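Local structure of probable mRNA-capping enzyme (Acanthamoeba polyphaga mimivirus, 3BGY) at residues Asn217-Ile221 and Asn222-Ser226; Asn107-Ser110 and Arg111-Ser115; Trp200-Met203 and Thr204-Ser207. The protein removes the terminal phosphate from the 5'-triphosphate end of mRNA through this N-terminal tunnel-type triphosphatase domain of a multifunctional viral capping enzyme. One frame throughout, in Å; residues are numbered along the deposited sequence. Where two conformers were deposited one is given.

Contact 1: residues Asn217-Ile221 and Asn222-Ser226; sequences NKIDI and NTLES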
ATOM      1  N   ASN A 217       7.137   8.090 -10.918  1.00 18.31           N
ATOM      2  CA  ASN A 217       8.129   7.938 -12.005  1.00 19.94           C
ATOM      3  C   ASN A 217       9.479   7.860 -11.314  1.00 18.89           C
ATOM      4  O   ASN A 217       9.594   8.251 -10.145  1.00 16.67           O
ATOM      5  CB  ASN A 217       8.167   9.146 -12.939  1.00 22.67           C
ATOM      6  CG  ASN A 217       6.871   9.383 -13.657  1.00 19.59           C
ATOM      7  OD1 ASN A 217       6.389   8.516 -14.390  1.00 26.07           O
ATOM      8  ND2 ASN A 217       6.276  10.544 -13.430  1.00 23.37           N
ATOM      9  N   LYS A 218      10.479   7.320 -12.012  1.00 19.42           N
ATOM     10  CA  LYS A 218      11.861   7.220 -11.491  1.00 17.69           C
ATOM     11  C   LYS A 218      12.393   8.623 -11.232  1.00 18.24           C
ATOM     12  O   LYS A 218      11.971   9.585 -11.890  1.00 19.51           O
ATOM     13  CB  LYS A 218      12.767   6.549 -12.548  1.00 23.71           C
ATOM     14  CG  LYS A 218      14.264   6.364 -12.165  1.00 33.03           C
ATOM     15  CD  LYS A 218      15.209   6.270 -13.397  1.00 34.20           C
ATOM     16  CE  LYS A 218      15.117   7.500 -14.323  1.00 46.11           C
ATOM     17  NZ  LYS A 218      16.358   7.739 -15.151  1.00 34.58           N
ATOM     18  N   ILE A 219      13.215   8.746 -10.193  1.00 15.47           N
ATOM     19  CA  ILE A 219      13.877  10.006  -9.853  1.00 13.56           C
ATOM     20  C   ILE A 219      15.318   9.637  -9.508  1.00 12.05           C
ATOM     21  O   ILE A 219      15.612   8.477  -9.254  1.00 14.06           O
ATOM     22  CB  ILE A 219      13.246  10.778  -8.651  1.00 17.97           C
ATOM     23  CG1 ILE A 219      13.216   9.942  -7.359  1.00 13.72           C
ATOM     24  CG2 ILE A 219      11.836  11.232  -9.006  1.00 19.78           C
ATOM     25  CD1 ILE A 219      12.690  10.679  -6.154  1.00 15.85           C
ATOM     26  N   ASP A 220      16.185  10.640  -9.495  1.00 15.34           N
ATOM     27  CA  ASP A 220      17.590  10.435  -9.139  1.00 15.88           C
ATOM     28  C   ASP A 220      17.606  10.120  -7.646  1.00 11.88           C
ATOM     29  O   ASP A 220      16.855  10.697  -6.880  1.00 13.17           O
ATOM     30  CB  ASP A 220      18.354  11.732  -9.389  1.00 13.81           C
ATOM     31  CG  ASP A 220      19.877  11.566  -9.251  1.00 13.73           C
ATOM     32  OD1 ASP A 220      20.406  11.732  -8.141  1.00 16.96           O
ATOM     33  OD2 ASP A 220      20.519  11.264 -10.263  1.00 18.00           O
ATOM     34  N   ILE A 221      18.537   9.267  -7.212  1.00 11.89           N
ATOM     35  CA  ILE A 221      18.620   8.943  -5.787  1.00 12.59           C
ATOM     36  C   ILE A 221      18.901  10.152  -4.884  1.00 14.38           C
ATOM     37  O   ILE A 221      18.510  10.175  -3.712  1.00 14.17           O
ATOM     38  CB  ILE A 221      19.650   7.848  -5.550  1.00 14.20           C
ATOM     39  CG1 ILE A 221      19.510   7.285  -4.127  1.00 16.23           C
ATOM     40  CG2 ILE A 221      21.036   8.363  -5.839  1.00 17.02           C
ATOM     41  CD1 ILE A 221      20.416   6.133  -3.839  1.00 18.04           C
ATOM     42  N   ASN A 222      19.602  11.150  -5.434  1.00 14.28           N
ATOM     43  CA  ASN A 222      19.913  12.337  -4.655  1.00 13.69           C
ATOM     44  C   ASN A 222      18.644  13.148  -4.391  1.00 14.35           C
ATOM     45  O   ASN A 222      18.493  13.735  -3.330  1.00 17.49           O
ATOM     46  CB  ASN A 222      21.021  13.145  -5.330  1.00 14.06           C
ATOM     47  CG  ASN A 222      22.330  12.391  -5.318  1.00 15.96           C
ATOM     48  OD1 ASN A 222      22.957  12.263  -4.260  1.00 17.15           O
ATOM     49  ND2 ASN A 222      22.681  11.780  -6.439  1.00 16.78           N
ATOM     50  N   THR A 223      17.735  13.145  -5.371  1.00 13.29           N
ATOM     51  CA  THR A 223      16.416  13.791  -5.194  1.00 14.90           C
ATOM     52  C   THR A 223      15.602  12.997  -4.132  1.00 13.55           C
ATOM     53  O   THR A 223      14.950  13.599  -3.246  1.00 14.97           O
ATOM     54  CB  THR A 223      15.678  13.815  -6.540  1.00 14.04           C
ATOM     55  OG1 THR A 223      16.522  14.454  -7.487  1.00 16.96           O
ATOM     56  CG2 THR A 223      14.364  14.576  -6.470  1.00 17.69           C
ATOM     57  N   LEU A 224      15.683  11.663  -4.186  1.00 14.32           N
ATOM     58  CA  LEU A 224      14.982  10.808  -3.217  1.00 10.85           C
ATOM     59  C   LEU A 224      15.500  11.068  -1.811  1.00 14.83           C
ATOM     60  O   LEU A 224      14.701  11.250  -0.889  1.00 14.64           O
ATOM     61  CB  LEU A 224      15.165   9.332  -3.561  1.00 12.90           C
ATOM     62  CG  LEU A 224      14.607   8.280  -2.585  1.00 15.28           C
ATOM     63  CD1 LEU A 224      13.084   8.328  -2.586  1.00 14.14           C
ATOM     64  CD2 LEU A 224      15.094   6.910  -2.952  1.00 15.69           C
ATOM     65  N   GLU A 225      16.827  11.195  -1.676  1.00 15.52           N
ATOM     66  CA  GLU A 225      17.435  11.419  -0.356  1.00 13.69           C
ATOM     67  C   GLU A 225      16.979  12.760   0.197  1.00 15.98           C
ATOM     68  O   GLU A 225      16.619  12.844   1.371  1.00 17.71           O
ATOM     69  CB  GLU A 225      18.971  11.351  -0.448  1.00 16.28           C
ATOM     70  CG  GLU A 225      19.671  11.146   0.873  1.00 26.77           C
ATOM     71  CD  GLU A 225      21.136  10.726   0.710  1.00 30.78           C
ATOM     72  OE1 GLU A 225      21.766  11.053  -0.316  1.00 36.61           O
ATOM     73  OE2 GLU A 225      21.647  10.032   1.608  1.00 37.07           O
ATOM     74  N   SER A 226      16.905  13.790  -0.658  1.00 14.62           N
ATOM     75  CA  SER A 226      16.433  15.121  -0.237  1.00 17.45           C
ATOM     76  C   SER A 226      14.970  15.056   0.202  1.00 16.42           C
ATOM     77  O   SER A 226      14.592  15.655   1.200  1.00 19.36           O
ATOM     78  CB  SER A 226      16.549  16.132  -1.367  1.00 23.00           C
ATOM     79  OG  SER A 226      17.904  16.399  -1.651  1.00 30.85           O
TER
HETATM   80  O   HOH W   1      15.479  13.403  -9.987  1.00 20.34           O

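Contact 2: residues Asn107-Ser110 and Arg111-Ser115; sequences NDIS and RYIVS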
ATOM      1  N   ASN A 107     -14.141 -20.177   2.277  1.00 20.22           N
ATOM      2  CA  ASN A 107     -14.188 -20.609   0.875  1.00 23.59           C
ATOM      3  C   ASN A 107     -15.227 -19.797   0.101  1.00 18.96           C
ATOM      4  O   ASN A 107     -14.970 -19.438  -1.048  1.00 22.85           O
ATOM      5  CB  ASN A 107     -14.497 -22.102   0.753  1.00 28.74           C
ATOM      6  CG  ASN A 107     -14.129 -22.657  -0.612  1.00 36.10           C
ATOM      7  OD1 ASN A 107     -14.999 -23.031  -1.392  1.00 49.06           O
ATOM      8  ND2 ASN A 107     -12.838 -22.698  -0.907  1.00 42.08           N
ATOM      9  N   ASP A 108     -16.349 -19.467   0.754  1.00 20.70           N
ATOM     10  CA  ASP A 108     -17.428 -18.642   0.164  1.00 20.62           C
ATOM     11  C   ASP A 108     -16.900 -17.236  -0.081  1.00 20.78           C
ATOM     12  O   ASP A 108     -17.218 -16.619  -1.101  1.00 24.15           O
ATOM     13  CB  ASP A 108     -18.632 -18.504   1.109  1.00 24.23           C
ATOM     14  CG  ASP A 108     -19.544 -19.741   1.115  1.00 32.85           C
ATOM     15  OD1 ASP A 108     -19.455 -20.567   0.188  1.00 30.43           O
ATOM     16  OD2 ASP A 108     -20.353 -19.860   2.055  1.00 34.62           O
ATOM     17  N   ILE A 109     -16.105 -16.734   0.873  1.00 20.02           N
ATOM     18  CA  ILE A 109     -15.509 -15.409   0.759  1.00 18.84           C
ATOM     19  C   ILE A 109     -14.470 -15.359  -0.368  1.00 16.26           C
ATOM     20  O   ILE A 109     -14.514 -14.436  -1.203  1.00 21.19           O
ATOM     21  CB  ILE A 109     -14.890 -14.925   2.113  1.00 14.64           C
ATOM     22  CG1 ILE A 109     -15.983 -14.823   3.170  1.00 17.53           C
ATOM     23  CG2 ILE A 109     -14.140 -13.551   1.913  1.00 17.96           C
ATOM     24  CD1 ILE A 109     -15.523 -14.574   4.602  1.00 19.86           C
ATOM     25  N   SER A 110     -13.585 -16.354  -0.434  0.50 17.31           N
ATOM     26  CA  SER A 110     -12.558 -16.401  -1.478  0.50 15.60           C
ATOM     27  C   SER A 110     -13.157 -16.483  -2.878  0.50 18.13           C
ATOM     28  O   SER A 110     -12.753 -15.748  -3.778  0.50 14.08           O
ATOM     29  CB  SER A 110     -11.618 -17.582  -1.279  0.50 16.48           C
ATOM     30  OG  SER A 110     -10.886 -17.456  -0.082  0.50 13.19           O
ATOM     31  N   ARG A 111     -14.222 -17.275  -3.004  1.00 19.79           N
ATOM     32  CA  ARG A 111     -14.876 -17.472  -4.307  1.00 19.01           C
ATOM     33  C   ARG A 111     -15.554 -16.172  -4.748  1.00 19.43           C
ATOM     34  O   ARG A 111     -15.462 -15.803  -5.914  1.00 22.20           O
ATOM     35  CB  ARG A 111     -15.858 -18.640  -4.233  1.00 20.48           C
ATOM     36  CG  ARG A 111     -15.157 -19.974  -4.405  1.00 24.60           C
ATOM     37  CD  ARG A 111     -16.157 -21.124  -4.329  1.00 36.20           C
ATOM     38  NE  ARG A 111     -16.675 -21.285  -2.975  1.00 43.48           N
ATOM     39  CZ  ARG A 111     -17.722 -22.038  -2.642  1.00 51.56           C
ATOM     40  NH1 ARG A 111     -18.394 -22.705  -3.569  1.00 38.24           N
ATOM     41  NH2 ARG A 111     -18.047 -22.172  -1.362  1.00 48.08           N
ATOM     42  N   TYR A 112     -16.114 -15.444  -3.782  1.00 19.24           N
ATOM     43  CA  TYR A 112     -16.757 -14.151  -4.035  1.00 22.33           C
ATOM     44  C   TYR A 112     -15.683 -13.151  -4.453  1.00 21.95           C
ATOM     45  O   TYR A 112     -15.839 -12.447  -5.452  1.00 20.87           O
ATOM     46  CB  TYR A 112     -17.524 -13.633  -2.801  1.00 21.94           C
ATOM     47  CG  TYR A 112     -18.063 -12.196  -2.934  1.00 27.78           C
ATOM     48  CD1 TYR A 112     -19.252 -11.924  -3.656  1.00 37.38           C
ATOM     49  CD2 TYR A 112     -17.361 -11.096  -2.369  1.00 33.38           C
ATOM     50  CE1 TYR A 112     -19.733 -10.584  -3.810  1.00 38.05           C
ATOM     51  CE2 TYR A 112     -17.833  -9.753  -2.527  1.00 33.74           C
ATOM     52  CZ  TYR A 112     -19.012  -9.515  -3.244  1.00 39.46           C
ATOM     53  OH  TYR A 112     -19.460  -8.221  -3.391  1.00 53.83           O
ATOM     54  N   ILE A 113     -14.567 -13.135  -3.720  1.00 19.18           N
ATOM     55  CA  ILE A 113     -13.476 -12.203  -4.031  1.00 18.17           C
ATOM     56  C   ILE A 113     -12.899 -12.377  -5.450  1.00 20.52           C
ATOM     57  O   ILE A 113     -12.770 -11.386  -6.188  1.00 20.50           O
ATOM     58  CB  ILE A 113     -12.372 -12.228  -2.905  1.00 16.12           C
ATOM     59  CG1 ILE A 113     -12.957 -11.712  -1.593  1.00 20.90           C
ATOM     60  CG2 ILE A 113     -11.131 -11.392  -3.287  1.00 19.51           C
ATOM     61  CD1 ILE A 113     -13.453 -10.245  -1.597  1.00 24.36           C
ATOM     62  N   VAL A 114     -12.609 -13.612  -5.855  1.00 19.88           N
ATOM     63  CA  VAL A 114     -12.083 -13.846  -7.202  1.00 19.38           C
ATOM     64  C   VAL A 114     -13.140 -13.691  -8.312  1.00 22.50           C
ATOM     65  O   VAL A 114     -12.785 -13.623  -9.487  1.00 27.59           O
ATOM     66  CB  VAL A 114     -11.324 -15.204  -7.366  1.00 24.22           C
ATOM     67  CG1 VAL A 114     -10.132 -15.259  -6.430  1.00 28.21           C
ATOM     68  CG2 VAL A 114     -12.255 -16.411  -7.165  1.00 23.20           C
ATOM     69  N   SER A 115     -14.414 -13.584  -7.929  1.00 25.57           N
ATOM     70  CA  SER A 115     -15.507 -13.429  -8.903  1.00 28.57           C
ATOM     71  C   SER A 115     -15.727 -11.970  -9.285  1.00 29.26           C
ATOM     72  O   SER A 115     -16.327 -11.687 -10.320  1.00 24.55           O
ATOM     73  CB  SER A 115     -16.822 -14.010  -8.356  1.00 30.67           C
ATOM     74  OG  SER A 115     -17.518 -13.087  -7.514  1.00 30.38           O
TER

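Contact 3: residues Trp200-Met203 and Thr204-Ser207; sequences WKLM and TVPS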
ATOM      1  N   TRP A 200     -15.268  -9.867  12.103  1.00 21.08           N
ATOM      2  CA  TRP A 200     -15.872  -9.424  13.364  1.00 17.84           C
ATOM      3  C   TRP A 200     -15.174  -8.279  14.077  1.00 20.87           C
ATOM      4  O   TRP A 200     -13.994  -8.367  14.378  1.00 21.37           O
ATOM      5  CB  TRP A 200     -16.090 -10.625  14.301  1.00 20.12           C
ATOM      6  CG  TRP A 200     -16.761 -10.307  15.636  1.00 26.16           C
ATOM      7  CD1 TRP A 200     -18.095 -10.074  15.857  1.00 31.08           C
ATOM      8  CD2 TRP A 200     -16.122 -10.233  16.921  1.00 27.72           C
ATOM      9  NE1 TRP A 200     -18.327  -9.874  17.199  1.00 33.29           N
ATOM     10  CE2 TRP A 200     -17.142  -9.972  17.880  1.00 28.09           C
ATOM     11  CE3 TRP A 200     -14.783 -10.368  17.363  1.00 29.30           C
ATOM     12  CZ2 TRP A 200     -16.867  -9.846  19.265  1.00 29.64           C
ATOM     13  CZ3 TRP A 200     -14.504 -10.241  18.744  1.00 35.53           C
ATOM     14  CH2 TRP A 200     -15.553  -9.983  19.679  1.00 34.61           C
ATOM     15  N   LYS A 201     -15.944  -7.205  14.289  1.00 16.99           N
ATOM     16  CA  LYS A 201     -15.531  -5.974  14.956  1.00 25.10           C
ATOM     17  C   LYS A 201     -14.258  -5.359  14.393  1.00 23.74           C
ATOM     18  O   LYS A 201     -13.441  -4.822  15.140  1.00 24.53           O
ATOM     19  CB  LYS A 201     -15.424  -6.183  16.474  1.00 37.27           C
ATOM     20  CG  LYS A 201     -16.738  -6.018  17.219  1.00 39.62           C
ATOM     21  CD  LYS A 201     -16.519  -6.128  18.716  1.00 45.87           C
ATOM     22  CE  LYS A 201     -17.784  -5.811  19.500  1.00 48.56           C
ATOM     23  NZ  LYS A 201     -18.069  -4.347  19.554  1.00 54.66           N
ATOM     24  N   LEU A 202     -14.105  -5.444  13.069  1.00 18.97           N
ATOM     25  CA  LEU A 202     -12.927  -4.887  12.388  1.00 20.77           C
ATOM     26  C   LEU A 202     -12.808  -3.388  12.633  1.00 21.06           C
ATOM     27  O   LEU A 202     -11.733  -2.900  12.950  1.00 20.66           O
ATOM     28  CB  LEU A 202     -12.982  -5.146  10.879  1.00 20.06           C
ATOM     29  CG  LEU A 202     -11.895  -4.517   9.985  1.00 17.53           C
ATOM     30  CD1 LEU A 202     -10.505  -5.001  10.332  1.00 19.20           C
ATOM     31  CD2 LEU A 202     -12.206  -4.844   8.557  1.00 20.53           C
ATOM     32  N   MET A 203     -13.924  -2.675  12.501  1.00 20.77           N
ATOM     33  CA  MET A 203     -13.958  -1.221  12.680  1.00 27.21           C
ATOM     34  C   MET A 203     -13.602  -0.742  14.086  1.00 29.77           C
ATOM     35  O   MET A 203     -13.351   0.445  14.281  1.00 32.41           O
ATOM     36  CB  MET A 203     -15.350  -0.675  12.318  1.00 35.07           C
ATOM     37  CG  MET A 203     -15.885  -1.148  10.992  1.00 42.87           C
ATOM     38  SD  MET A 203     -14.969  -0.544   9.597  1.00 57.55           S
ATOM     39  CE  MET A 203     -16.353  -0.034   8.551  1.00 43.80           C
ATOM     40  N   THR A 204     -13.539  -1.673  15.040  1.00 23.54           N
ATOM     41  CA  THR A 204     -13.249  -1.360  16.444  1.00 32.34           C
ATOM     42  C   THR A 204     -11.840  -1.746  16.901  1.00 28.04           C
ATOM     43  O   THR A 204     -11.457  -1.438  18.042  1.00 28.19           O
ATOM     44  CB  THR A 204     -14.270  -2.025  17.439  1.00 34.39           C
ATOM     45  OG1 THR A 204     -13.885  -3.386  17.705  1.00 38.64           O
ATOM     46  CG2 THR A 204     -15.681  -1.998  16.893  1.00 40.71           C
ATOM     47  N   VAL A 205     -11.091  -2.473  16.067  1.00 18.23           N
ATOM     48  CA  VAL A 205      -9.731  -2.856  16.462  1.00 19.85           C
ATOM     49  C   VAL A 205      -8.817  -1.611  16.518  1.00 24.33           C
ATOM     50  O   VAL A 205      -9.045  -0.655  15.773  1.00 19.79           O
ATOM     51  CB  VAL A 205      -9.119  -3.989  15.559  1.00 25.51           C
ATOM     52  CG1 VAL A 205     -10.022  -5.198  15.527  1.00 27.87           C
ATOM     53  CG2 VAL A 205      -8.826  -3.518  14.170  1.00 27.45           C
ATOM     54  N   PRO A 206      -7.846  -1.565  17.464  1.00 18.97           N
ATOM     55  CA  PRO A 206      -6.973  -0.385  17.519  1.00 22.29           C
ATOM     56  C   PRO A 206      -6.223  -0.176  16.210  1.00 18.46           C
ATOM     57  O   PRO A 206      -5.779  -1.127  15.563  1.00 20.26           O
ATOM     58  CB  PRO A 206      -5.996  -0.727  18.649  1.00 21.41           C
ATOM     59  CG  PRO A 206      -6.806  -1.598  19.555  1.00 23.99           C
ATOM     60  CD  PRO A 206      -7.559  -2.473  18.602  1.00 23.10           C
ATOM     61  N   SER A 207      -6.134   1.077  15.814  1.00 17.07           N
ATOM     62  CA  SER A 207      -5.456   1.431  14.580  1.00 17.49           C
ATOM     63  C   SER A 207      -3.940   1.433  14.636  1.00 17.47           C
ATOM     64  O   SER A 207      -3.363   1.635  15.714  1.00 20.79           O
ATOM     65  CB  SER A 207      -5.828   2.872  14.199  1.00 14.53           C
ATOM     66  OG  SER A 207      -7.179   3.025  13.803  1.00 20.26           O
TER

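Contact 1: residues Asn217-Ile221 and Asn222-Ser226
Asp220 OD1 is gripped twice by Asn222: the backbone N lies 2.9 Å from it and the side-chain ND2 2.8 Å from the same oxygen. The two donors use it differently. Asn222 N, placed by the capping position, arrives on the anti side of the carboxylate, 25° out of its plane, whereas ND2 comes in nearly along the C-O axis. For the ND2 bond, carboxylate and side-chain amide run alongside each other with planes only 24° apart. Asp220 reaches this position because its CG stands anti to the backbone N (chi1 -171°), which swings the carboxylate over the first turn of the helix. This is an N-cap: the side chain accepts an N-H at the start of the helix, where no preceding turn supplies a carbonyl. The negative charge at this end would also be expected to interact favourably with the helix dipole.

The backbone then takes over. Leu224 N donates to Asp220 O at 3.1 Å in the carbonyl plane, and Glu225 N to Ile221 O at 2.8 Å, the successive i to i+4 bonds of an alpha-helix. A water bridges the outer side, accepting from Asp220 N at 2.9 Å and lying 2.9 Å from Thr223 OG1. On the apolar side, the CD1 branch of Ile219 rests 3.8 Å from Leu224 CB and close to its backbone, a hydrophobic contact beside the cap.

Ile221 packs on Tyr20, Ile23 and Val24 of helix 17-32, and Tyr20 OH is a further partner of Asn222 ND2. Glu225 OE2 is bonded by the backbone N atoms of Ile14 and Phe15, while Leu224 faces Phe38 and Val40 of strand 36-42, so the start of helix 221-235 is seated between the N-terminal segment, helix 17-32 and a barrel strand.

Contact 2: residues Asn107-Ser110 and Arg111-Ser115
Four i to i+4 bonds, spanning Asn107 O to Val114 N, carry the alpha-helical turns of Asn107-Ser110 into Arg111-Ser115. They run from Arg111 N to Asn107 O, Tyr112 N to Asp108 O, Ile113 N to Ile109 O and Val114 N to Ser110 O; the third is 2.8 Å long and the last nearly straight.

Asn107 O has a second donor in Arg111 NE, 3.2 Å away. The two N-H groups reach this carbonyl from opposite faces of its plane, and the oxygen lies only 4° out of the guanidinium plane. A bend at chi3 (-70°) folds the arginine back along the helix to make this bond. Asn107 OD1 sits over one face of the guanidinium, while Asp108 OD1 forms an obliquely placed salt bridge with Arg111 NH2 at 2.6 Å. This i to i+3 ion pair spans the outer surface of helix 106-115, an amphipathic helix packed against the antiparallel barrel of the tunnel-type triphosphatase fold.

The inward side is largely apolar. Ile109 and Ile113 run alongside each other in the same direction, with CG2 of Ile109 4.1 Å from CG1 of Ile113. Both touch Phe97 of helix 91-101, and Ile113 also meets Ile74 and Leu76 of strand 66-77. The Tyr112 ring meets that of Phe101 with planes about 40° apart.

Contact 3: residues Trp200-Met203 and Thr204-Ser207
Lys201 O and Thr204 form the close-packed part of this turn. The carbonyl oxygen accepts from Thr204 N at 3.2 Å and from Thr204 OG1 at 3.0 Å, both donors approaching from the same face of its plane. The hydroxyl bond lies nearer that plane, tilted by 23°, whereas the amide stands 63° above it. Thr204 OG1 occupies the position between its backbone N and carbonyl carbon (chi1 83°), which turns the hydroxyl back onto Lys201, 3.4 Å from its CB. A second i to i+3 bond, from Val205 N to Leu202 O at 3.2 Å, follows as the chain leaves the 3-10 turn, and Val205 CG2 also comes within 3.2 Å of Leu202 O.

Only the methyl pair is looser, Leu202 CD1 and Val205 CG2 being 4.4 Å apart. Leu202 is buried against Tyr172 and Tyr174 of strand 169-183. Lys201 and Thr204 form the exposed side; Met203 is exposed too, although it touches Tyr174. Lys201 CG lies 4.0 Å above the centre of the Trp200 ring, a CH-pi type approach.

Beyond the turn, Lys194 NZ bonds to Val205 O. Three local hydrogen bonds hold Lys201-Val205, and because one carbonyl takes both amide and hydroxyl of Thr204, that side-chain torsion is tied to the backbone.

Overall arrangement
From the N terminus, the chain first reaches contact 2, on helix 106-115 against the outside of the barrel, then contact 3, in the loop that returns strand 186-196 to strand 208-215, and last contact 1, where strand 208-215 gives way to helix 221-235. Each closes only a local turn, and the three follow in series without nesting or crossing. Contacts 2 and 3 have centres about 22 Å apart, with strand 169-183 touched by both. Contact 1 lies on the opposite side of the chain's centre from the other two, about 40 Å from contact 2 and 37 Å from contact 3 between centres, joining the C-terminal helix to helix 17-32 and strand 36-42.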